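Local coordinates for nitronate monooxygenase family protein (Pseudomonas aeruginosa, PDB 4QIT) that uses FMN and molecular oxygen to carry out the oxidative denitrification of alkyl nitronates, with the toxin propionate 3-nitronate as its best substrate, at residues I21-M26 with P32-A37; F248-E253 with A259-L264. The protein carries 1 engineered substitution. One frame throughout, in Å; residues are numbered along the deposited sequence.

Both contacts are buried and flank the FMN of one TIM barrel, but they join different elements. Contact 1 pairs the first barrel strand, and the loop leaving it, with the helix that follows; contact 2 folds the chain after the last barrel strand back onto helix 258-265. The first is small, the Gln23 amide and the Met26 methyl against leucine and alanine. The second buries more and adds an arginine bond to a backbone carbonyl, a water bridge and a CH-pi contact, with Arg261 partly exposed and Pro252 exposed at the margin. The two touch: Met26 SD lies 3.9 Å from Val249 CG2, and Leu34 and Gln23 pack against Glu253 and Phe248, respectively.

Contact 1 of 2, residues I21-M26 with P32-A37; sequences IIQAPM and PALAAA. With FMN (flavin mononucleotide), chain C.
Gln23, the last residue of strand 21-23, meets Leu34 and Ala35 on the first turns of helix 32-41. Its CG stands anti to the backbone N (chi1 154°) and the chain then bends at chi2 (-100°), which lays the amide against the helix with its two polar atoms facing different neighbours. OE1 comes up to the backbone of Ala35, 3.4 Å from Ala35 CA, and reaches Ala35 CB less closely. NE2 lies beside the leucine branch, 3.7 Å from Leu34 CD2, and CG and CD of the glutamine also rest on that methyl, which lies obliquely across the glutamine chain. The amide is pinned by the next residue of its own chain: Gln23 NE2 donates to Ala24 O at 2.9 Å, a bent bond (134° at the hydrogen) arriving well above the carbonyl plane. Both polar ends of this buried amide are satisfied. Separately, the backbone carbonyl Gln23 O is bonded to Ser46 OG of strand 45-48.

Beyond Gln23 the chain lines the flavin. Ala24 points away from the helix, its CB 3.5 Å from FMN O2'. Met26 serves both sides: CB and CG lie by the benzenoid part of the isoalloxazine, SD is 3.8 Å from FMN C7, and the bend at chi3 returns CE toward the helix, 4.3 Å from Leu34 CD2. Its backbone N is bonded to Ser30 OG in the connecting loop, and Leu34 N, in the first turn of the helix, to Thr31 OG1. A parallel strand whose C-terminal loop lines the cofactor pocket, followed by a helix packed on its outer side, is the opening beta-alpha unit of a TIM barrel, here the FMN-binding barrel of the nitronate monooxygenases.

Contact 2 of 2, residues F248-E253 with A259-L264; sequences FVLCPE and AYREAL
Over one face of the Tyr260 ring sits Val249 CG1, 4.0 Å from the ring centroid and 20° off the normal, a CH-pi contact displaced toward the hydroxyl end, where Tyr260 CZ is the nearest ring atom. The second flat group, the Arg261 guanidinium, is approached at its edge: Cys251 O, Leu250 O and a water all lie near its plane. NH1 donates to Cys251 O at 3.0 Å and nearly straight (168°), although it reaches that carbonyl from above its plane instead of along a lone pair. Leu250 O lies 3.2 Å from the same NH1. A water bridges the two, donating to Leu250 O and accepting from Arg261 NH1 at 2.9 Å. A second carbonyl, Ala256 O in the intervening loop, takes the NE proton. The chain of Arg261 is extended from CG to NE, which lets a residue on the helix span the gap to the chain at 250-251.

In the TIM barrel this chain follows the eighth and last strand, 241-244, and the short helix 246-249 begins at Thr246, whose OG1 bonds the FMN. Helix 258-265 packs back against the chain at 249-250, and its Tyr260 touches the flavin while its OH bonds to Trp331 O, a residue of the nitroethane pocket.

Away from the guanidinium the contact is apolar. Val249 CG1, anti to its backbone N (chi1 172°), wedges between the tyrosine face and Leu264 CD2, 3.7 Å away. Leu250 crosses the same leucine, its CG 3.8 Å from Leu264 CD2, while its CD2 methyl lies against the helix, 3.9 Å from Arg261 CB.

Contact 1 of 2, residues I21-M26 with P32-A37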
ATOM      1  N   ILE A  21      11.304   4.797 -18.808  1.00  9.63           N
ATOM      2  CA  ILE A  21      10.342   5.621 -18.074  1.00  8.92           C
ATOM      3  C   ILE A  21       9.145   5.847 -18.970  1.00 10.35           C
ATOM      4  O   ILE A  21       9.272   6.411 -20.062  1.00 11.26           O
ATOM      5  CB  ILE A  21      10.954   6.988 -17.686  1.00  9.55           C
ATOM      6  CG1 ILE A  21      12.209   6.785 -16.828  1.00 10.45           C
ATOM      7  CG2 ILE A  21       9.930   7.831 -16.936  1.00 10.50           C
ATOM      8  CD1 ILE A  21      13.011   8.054 -16.617  1.00 12.48           C
ATOM      9  N   ILE A  22       7.986   5.384 -18.519  1.00  9.06           N
ATOM     10  CA  ILE A  22       6.737   5.588 -19.232  1.00  8.79           C
ATOM     11  C   ILE A  22       5.956   6.680 -18.511  1.00  8.77           C
ATOM     12  O   ILE A  22       5.735   6.583 -17.299  1.00 10.15           O
ATOM     13  CB  ILE A  22       5.872   4.305 -19.229  1.00  9.78           C
ATOM     14  CG1 ILE A  22       6.656   3.112 -19.786  1.00 11.25           C
ATOM     15  CG2 ILE A  22       4.574   4.525 -20.007  1.00 10.48           C
ATOM     16  CD1 ILE A  22       5.854   1.811 -19.787  1.00 12.89           C
ATOM     17  N   GLN A  23       5.550   7.726 -19.233  1.00  8.20           N
ATOM     18  CA  GLN A  23       4.608   8.689 -18.677  1.00  8.50           C
ATOM     19  C   GLN A  23       3.229   8.060 -18.805  1.00  9.71           C
ATOM     20  O   GLN A  23       2.812   7.713 -19.902  1.00 10.08           O
ATOM     21  CB  GLN A  23       4.690  10.043 -19.396  1.00 10.32           C
ATOM     22  CG  GLN A  23       3.404  10.880 -19.352  1.00  9.59           C
ATOM     23  CD  GLN A  23       2.610  10.777 -20.646  1.00 11.44           C
ATOM     24  OE1 GLN A  23       3.176  10.887 -21.742  1.00 10.73           O
ATOM     25  NE2 GLN A  23       1.302  10.547 -20.532  1.00 10.41           N
ATOM     26  N   ALA A  24       2.543   7.877 -17.678  1.00  8.11           N
ATOM     27  CA  ALA A  24       1.312   7.087 -17.668  1.00  9.70           C
ATOM     28  C   ALA A  24       0.211   7.682 -18.532  1.00  9.42           C
ATOM     29  O   ALA A  24       0.004   8.897 -18.540  1.00 10.04           O
ATOM     30  CB  ALA A  24       0.810   6.900 -16.235  1.00  9.60           C
ATOM     31  N   PRO A  25      -0.509   6.822 -19.264  1.00 10.74           N
ATOM     32  CA  PRO A  25      -1.716   7.324 -19.910  1.00  9.16           C
ATOM     33  C   PRO A  25      -2.685   7.703 -18.820  1.00 11.57           C
ATOM     34  O   PRO A  25      -2.812   6.994 -17.815  1.00 12.95           O
ATOM     35  CB  PRO A  25      -2.251   6.113 -20.678  1.00 11.79           C
ATOM     36  CG  PRO A  25      -1.637   4.925 -20.020  1.00 14.51           C
ATOM     37  CD  PRO A  25      -0.323   5.373 -19.443  1.00 10.52           C
ATOM     38  N   MET A  26      -3.319   8.846 -18.999  1.00 11.19           N
ATOM     39  CA  MET A  26      -4.167   9.415 -17.977  1.00 13.08           C
ATOM     40  C   MET A  26      -5.345  10.066 -18.646  1.00 12.39           C
ATOM     41  O   MET A  26      -5.247  11.204 -19.101  1.00 13.15           O
ATOM     42  CB  MET A  26      -3.383  10.442 -17.151  1.00 12.91           C
ATOM     43  CG  MET A  26      -2.269   9.832 -16.299  1.00 12.69           C
ATOM     44  SD  MET A  26      -1.411  11.077 -15.322  1.00 12.99           S
ATOM     45  CE  MET A  26      -0.326  11.804 -16.562  1.00 12.09           C
ATOM     46  N   PRO A  32      -1.639  14.610 -26.568  1.00 13.50           N
ATOM     47  CA  PRO A  32      -0.564  14.391 -27.539  1.00 13.51           C
ATOM     48  C   PRO A  32       0.694  15.224 -27.256  1.00 12.02           C
ATOM     49  O   PRO A  32       1.802  14.710 -27.446  1.00 12.46           O
ATOM     50  CB  PRO A  32      -1.213  14.798 -28.867  1.00 14.03           C
ATOM     51  CG  PRO A  32      -2.655  14.444 -28.673  1.00 17.23           C
ATOM     52  CD  PRO A  32      -2.936  14.841 -27.232  1.00 14.30           C
ATOM     53  N   ALA A  33       0.538  16.469 -26.807  1.00 12.15           N
ATOM     54  CA  ALA A  33       1.696  17.296 -26.473  1.00 13.34           C
ATOM     55  C   ALA A  33       2.532  16.685 -25.342  1.00 13.68           C
ATOM     56  O   ALA A  33       3.759  16.669 -25.420  1.00 12.16           O
ATOM     57  CB  ALA A  33       1.266  18.713 -26.119  1.00 13.81           C
ATOM     58  N   LEU A  34       1.868  16.186 -24.299  1.00 12.73           N
ATOM     59  CA  LEU A  34       2.585  15.582 -23.175  1.00 12.21           C
ATOM     60  C   LEU A  34       3.319  14.318 -23.623  1.00 11.38           C
ATOM     61  O   LEU A  34       4.508  14.143 -23.327  1.00 11.75           O
ATOM     62  CB  LEU A  34       1.624  15.265 -22.016  1.00  9.96           C
ATOM     63  CG  LEU A  34       2.284  14.516 -20.857  1.00 10.38           C
ATOM     64  CD1 LEU A  34       3.379  15.350 -20.229  1.00 13.55           C
ATOM     65  CD2 LEU A  34       1.242  14.133 -19.813  1.00 11.79           C
ATOM     66  N   ALA A  35       2.606  13.447 -24.340  1.00 10.99           N
ATOM     67  CA  ALA A  35       3.169  12.199 -24.832  1.00 10.36           C
ATOM     68  C   ALA A  35       4.380  12.458 -25.726  1.00 10.16           C
ATOM     69  O   ALA A  35       5.426  11.813 -25.582  1.00 11.19           O
ATOM     70  CB  ALA A  35       2.100  11.386 -25.589  1.00 11.29           C
ATOM     71  N   ALA A  36       4.246  13.414 -26.643  1.00 12.57           N
ATOM     72  CA  ALA A  36       5.322  13.671 -27.594  1.00 12.57           C
ATOM     73  C   ALA A  36       6.548  14.242 -26.900  1.00 12.71           C
ATOM     74  O   ALA A  36       7.679  13.916 -27.266  1.00 12.53           O
ATOM     75  CB  ALA A  36       4.852  14.598 -28.687  1.00 13.88           C
ATOM     76  N   ALA A  37       6.326  15.088 -25.902  1.00 11.28           N
ATOM     77  CA  ALA A  37       7.428  15.672 -25.145  1.00 10.66           C
ATOM     78  C   ALA A  37       8.248  14.594 -24.435  1.00 12.51           C
ATOM     79  O   ALA A  37       9.484  14.595 -24.484  1.00 13.04           O
ATOM     80  CB  ALA A  37       6.912  16.710 -24.159  1.00 12.67           C
TER
HETATM   81  N1  FMN C 401      -4.264   4.193 -16.120  1.00 26.23           N
HETATM   82  C2  FMN C 401      -4.891   3.722 -17.266  1.00 22.75           C
HETATM   83  O2  FMN C 401      -4.701   2.564 -17.614  1.00 31.43           O
HETATM   84  N3  FMN C 401      -5.695   4.535 -18.033  1.00 21.59           N
HETATM   85  C4  FMN C 401      -5.901   5.837 -17.628  1.00 21.28           C
HETATM   86  O4  FMN C 401      -6.620   6.596 -18.271  1.00 20.96           O
HETATM   87  C4A FMN C 401      -5.287   6.307 -16.481  1.00 27.42           C
HETATM   88  N5  FMN C 401      -5.517   7.604 -16.106  1.00 27.68           N
HETATM   89  C5A FMN C 401      -4.914   8.123 -14.986  1.00 23.83           C
HETATM   90  C6  FMN C 401      -5.166   9.447 -14.656  1.00 22.71           C
HETATM   91  C7  FMN C 401      -4.573  10.019 -13.548  1.00 21.93           C
HETATM   92  C7M FMN C 401      -4.877  11.463 -13.270  1.00 23.97           C
HETATM   93  C8  FMN C 401      -3.735   9.250 -12.740  1.00 21.00           C
HETATM   94  C8M FMN C 401      -3.100   9.854 -11.520  1.00 22.62           C
HETATM   95  C9  FMN C 401      -3.489   7.913 -13.075  1.00 23.22           C
HETATM   96  C9A FMN C 401      -4.075   7.337 -14.208  1.00 24.50           C
HETATM   97  N10 FMN C 401      -3.844   6.010 -14.574  1.00 25.57           N
HETATM   98  C10 FMN C 401      -4.461   5.496 -15.712  1.00 24.26           C
HETATM   99  C1' FMN C 401      -2.963   5.129 -13.725  1.00 23.08           C
HETATM  100  C2' FMN C 401      -1.518   5.096 -14.193  1.00 23.73           C
HETATM  101  O2' FMN C 401      -1.418   4.295 -15.342  1.00 23.23           O
HETATM  102  C3' FMN C 401      -0.611   4.497 -13.127  1.00 20.65           C
HETATM  103  O3' FMN C 401      -1.145   3.309 -12.582  1.00 19.08           O
HETATM  104  C4' FMN C 401      -0.491   5.506 -12.006  1.00 18.01           C
HETATM  105  O4' FMN C 401      -0.476   6.814 -12.547  1.00 20.42           O
HETATM  106  C5' FMN C 401       0.819   5.266 -11.276  1.00 17.85           C
HETATM  107  O5' FMN C 401       0.674   5.936 -10.062  1.00 10.56           O
HETATM  108  P   FMN C 401       1.394   7.327  -9.785  1.00  7.93           P
HETATM  109  O1P FMN C 401       2.580   7.471 -10.701  1.00 10.49           O
HETATM  110  O2P FMN C 401       1.754   7.339  -8.331  1.00  8.78           O
HETATM  111  O3P FMN C 401       0.371   8.363 -10.114  1.00 10.36           O

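Contact 2 of 2, residues F248-E253 with A259-L264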
ATOM      1  N   PHE A 248       3.680  13.682 -13.748  1.00 10.22           N
ATOM      2  CA  PHE A 248       3.528  14.440 -14.995  1.00  9.01           C
ATOM      3  C   PHE A 248       2.283  15.318 -15.038  1.00  9.98           C
ATOM      4  O   PHE A 248       2.089  16.068 -15.994  1.00 10.71           O
ATOM      5  CB  PHE A 248       3.579  13.520 -16.227  1.00  9.38           C
ATOM      6  CG  PHE A 248       4.948  12.956 -16.501  1.00  9.39           C
ATOM      7  CD1 PHE A 248       5.868  13.675 -17.252  1.00  9.73           C
ATOM      8  CD2 PHE A 248       5.326  11.736 -15.971  1.00 10.84           C
ATOM      9  CE1 PHE A 248       7.136  13.177 -17.504  1.00 11.42           C
ATOM     10  CE2 PHE A 248       6.593  11.223 -16.213  1.00 11.72           C
ATOM     11  CZ  PHE A 248       7.502  11.953 -16.975  1.00 11.73           C
ATOM     12  N   VAL A 249       1.447  15.246 -14.005  1.00 10.16           N
ATOM     13  CA  VAL A 249       0.192  15.998 -14.000  1.00 10.70           C
ATOM     14  C   VAL A 249       0.395  17.514 -14.086  1.00  9.87           C
ATOM     15  O   VAL A 249      -0.314  18.210 -14.823  1.00 10.81           O
ATOM     16  CB  VAL A 249      -0.682  15.632 -12.781  1.00  9.60           C
ATOM     17  CG1 VAL A 249      -1.880  16.558 -12.683  1.00 12.68           C
ATOM     18  CG2 VAL A 249      -1.147  14.174 -12.900  1.00 12.94           C
ATOM     19  N   LEU A 250       1.374  18.016 -13.340  1.00 10.00           N
ATOM     20  CA  LEU A 250       1.665  19.451 -13.316  1.00 10.50           C
ATOM     21  C   LEU A 250       2.438  19.972 -14.529  1.00 10.47           C
ATOM     22  O   LEU A 250       2.665  21.182 -14.643  1.00 11.74           O
ATOM     23  CB  LEU A 250       2.409  19.821 -12.032  1.00  9.84           C
ATOM     24  CG  LEU A 250       1.646  19.590 -10.732  1.00 11.87           C
ATOM     25  CD1 LEU A 250       2.540  19.961  -9.570  1.00 11.74           C
ATOM     26  CD2 LEU A 250       0.362  20.407 -10.691  1.00 14.92           C
ATOM     27  N   CYS A 251       2.848  19.079 -15.424  1.00 11.26           N
ATOM     28  CA  CYS A 251       3.532  19.518 -16.644  1.00 10.35           C
ATOM     29  C   CYS A 251       2.593  20.430 -17.416  1.00 12.69           C
ATOM     30  O   CYS A 251       1.389  20.188 -17.467  1.00 10.54           O
ATOM     31  CB  CYS A 251       3.925  18.333 -17.525  1.00 10.83           C
ATOM     32  SG  CYS A 251       5.167  17.259 -16.799  1.00 11.92           S
ATOM     33  N   PRO A 252       3.136  21.497 -18.009  1.00 11.78           N
ATOM     34  CA  PRO A 252       2.318  22.453 -18.762  1.00 11.41           C
ATOM     35  C   PRO A 252       1.650  21.802 -19.974  1.00 13.23           C
ATOM     36  O   PRO A 252       0.615  22.298 -20.440  1.00 14.65           O
ATOM     37  CB  PRO A 252       3.336  23.519 -19.200  1.00 14.41           C
ATOM     38  CG  PRO A 252       4.659  22.826 -19.145  1.00 15.46           C
ATOM     39  CD  PRO A 252       4.549  21.904 -17.961  1.00 13.80           C
ATOM     40  N   GLU A 253       2.224  20.704 -20.460  1.00 12.59           N
ATOM     41  CA  GLU A 253       1.677  19.984 -21.608  1.00 11.84           C
ATOM     42  C   GLU A 253       0.439  19.153 -21.269  1.00 12.51           C
ATOM     43  O   GLU A 253      -0.281  18.742 -22.167  1.00 13.85           O
ATOM     44  CB  GLU A 253       2.741  19.068 -22.219  1.00 12.87           C
ATOM     45  CG  GLU A 253       3.974  19.787 -22.776  1.00 14.59           C
ATOM     46  CD  GLU A 253       5.023  20.110 -21.725  1.00 16.12           C
ATOM     47  OE1 GLU A 253       4.858  19.727 -20.543  1.00 14.75           O
ATOM     48  OE2 GLU A 253       6.043  20.752 -22.083  1.00 16.66           O
ATOM     49  N   ALA A 259      -7.650  24.396 -11.397  1.00 12.42           N
ATOM     50  CA  ALA A 259      -8.030  23.967 -10.060  1.00 11.59           C
ATOM     51  C   ALA A 259      -7.285  22.685  -9.672  1.00 10.60           C
ATOM     52  O   ALA A 259      -6.864  22.526  -8.522  1.00 10.26           O
ATOM     53  CB  ALA A 259      -9.536  23.776  -9.963  1.00 13.17           C
ATOM     54  N   TYR A 260      -7.130  21.777 -10.629  1.00 11.32           N
ATOM     55  CA  TYR A 260      -6.403  20.526 -10.400  1.00  9.95           C
ATOM     56  C   TYR A 260      -4.943  20.820 -10.056  1.00 10.43           C
ATOM     57  O   TYR A 260      -4.392  20.276  -9.093  1.00  9.76           O
ATOM     58  CB  TYR A 260      -6.525  19.684 -11.667  1.00 10.74           C
ATOM     59  CG  TYR A 260      -6.117  18.218 -11.621  1.00  9.76           C
ATOM     60  CD1 TYR A 260      -5.520  17.642 -10.501  1.00 10.40           C
ATOM     61  CD2 TYR A 260      -6.340  17.414 -12.729  1.00  9.96           C
ATOM     62  CE1 TYR A 260      -5.151  16.294 -10.510  1.00  9.86           C
ATOM     63  CE2 TYR A 260      -5.988  16.083 -12.746  1.00 11.21           C
ATOM     64  CZ  TYR A 260      -5.397  15.522 -11.640  1.00 10.29           C
ATOM     65  OH  TYR A 260      -5.047  14.182 -11.702  1.00 11.27           O
ATOM     66  N   ARG A 261      -4.310  21.703 -10.825  1.00 12.14           N
ATOM     67  CA  ARG A 261      -2.923  22.077 -10.559  1.00 13.13           C
ATOM     68  C   ARG A 261      -2.765  22.724  -9.187  1.00 12.91           C
ATOM     69  O   ARG A 261      -1.867  22.359  -8.423  1.00 12.18           O
ATOM     70  CB  ARG A 261      -2.398  23.008 -11.662  1.00 12.72           C
ATOM     71  CG  ARG A 261      -2.396  22.362 -13.031  1.00 13.28           C
ATOM     72  CD  ARG A 261      -2.176  23.385 -14.129  1.00 12.44           C
ATOM     73  NE  ARG A 261      -2.435  22.797 -15.440  1.00 13.37           N
ATOM     74  CZ  ARG A 261      -1.544  22.101 -16.137  1.00 15.08           C
ATOM     75  NH1 ARG A 261      -0.309  21.931 -15.666  1.00 14.67           N
ATOM     76  NH2 ARG A 261      -1.887  21.585 -17.308  1.00 17.06           N
ATOM     77  N   GLU A 262      -3.645  23.669  -8.868  1.00 13.00           N
ATOM     78  CA  GLU A 262      -3.642  24.314  -7.551  1.00 14.22           C
ATOM     79  C   GLU A 262      -3.822  23.293  -6.418  1.00 12.74           C
ATOM     80  O   GLU A 262      -3.120  23.349  -5.406  1.00 14.04           O
ATOM     81  CB  GLU A 262      -4.742  25.376  -7.477  1.00 16.14           C
ATOM     82  CG  GLU A 262      -5.036  25.890  -6.088  1.00 25.19           C
ATOM     83  CD  GLU A 262      -6.164  26.907  -6.067  1.00 32.83           C
ATOM     84  OE1 GLU A 262      -7.277  26.589  -6.549  1.00 33.54           O
ATOM     85  OE2 GLU A 262      -5.935  28.029  -5.566  1.00 38.93           O
ATOM     86  N   ALA A 263      -4.765  22.369  -6.601  1.00 11.18           N
ATOM     87  CA  ALA A 263      -5.033  21.311  -5.628  1.00 12.47           C
ATOM     88  C   ALA A 263      -3.790  20.462  -5.375  1.00 12.54           C
ATOM     89  O   ALA A 263      -3.431  20.188  -4.224  1.00 12.59           O
ATOM     90  CB  ALA A 263      -6.167  20.428  -6.122  1.00 12.05           C
ATOM     91  N   LEU A 264      -3.135  20.051  -6.455  1.00 11.71           N
ATOM     92  CA  LEU A 264      -1.997  19.147  -6.354  1.00 12.76           C
ATOM     93  C   LEU A 264      -0.750  19.862  -5.814  1.00 14.67           C
ATOM     94  O   LEU A 264       0.091  19.240  -5.161  1.00 15.09           O
ATOM     95  CB  LEU A 264      -1.737  18.467  -7.707  1.00 13.04           C
ATOM     96  CG  LEU A 264      -0.588  17.463  -7.805  1.00 14.78           C
ATOM     97  CD1 LEU A 264      -0.752  16.355  -6.755  1.00 14.89           C
ATOM     98  CD2 LEU A 264      -0.563  16.887  -9.207  1.00 14.43           C
TER
HETATM   99  O   HOH W   1       1.084  22.987 -13.358  1.00 22.58           O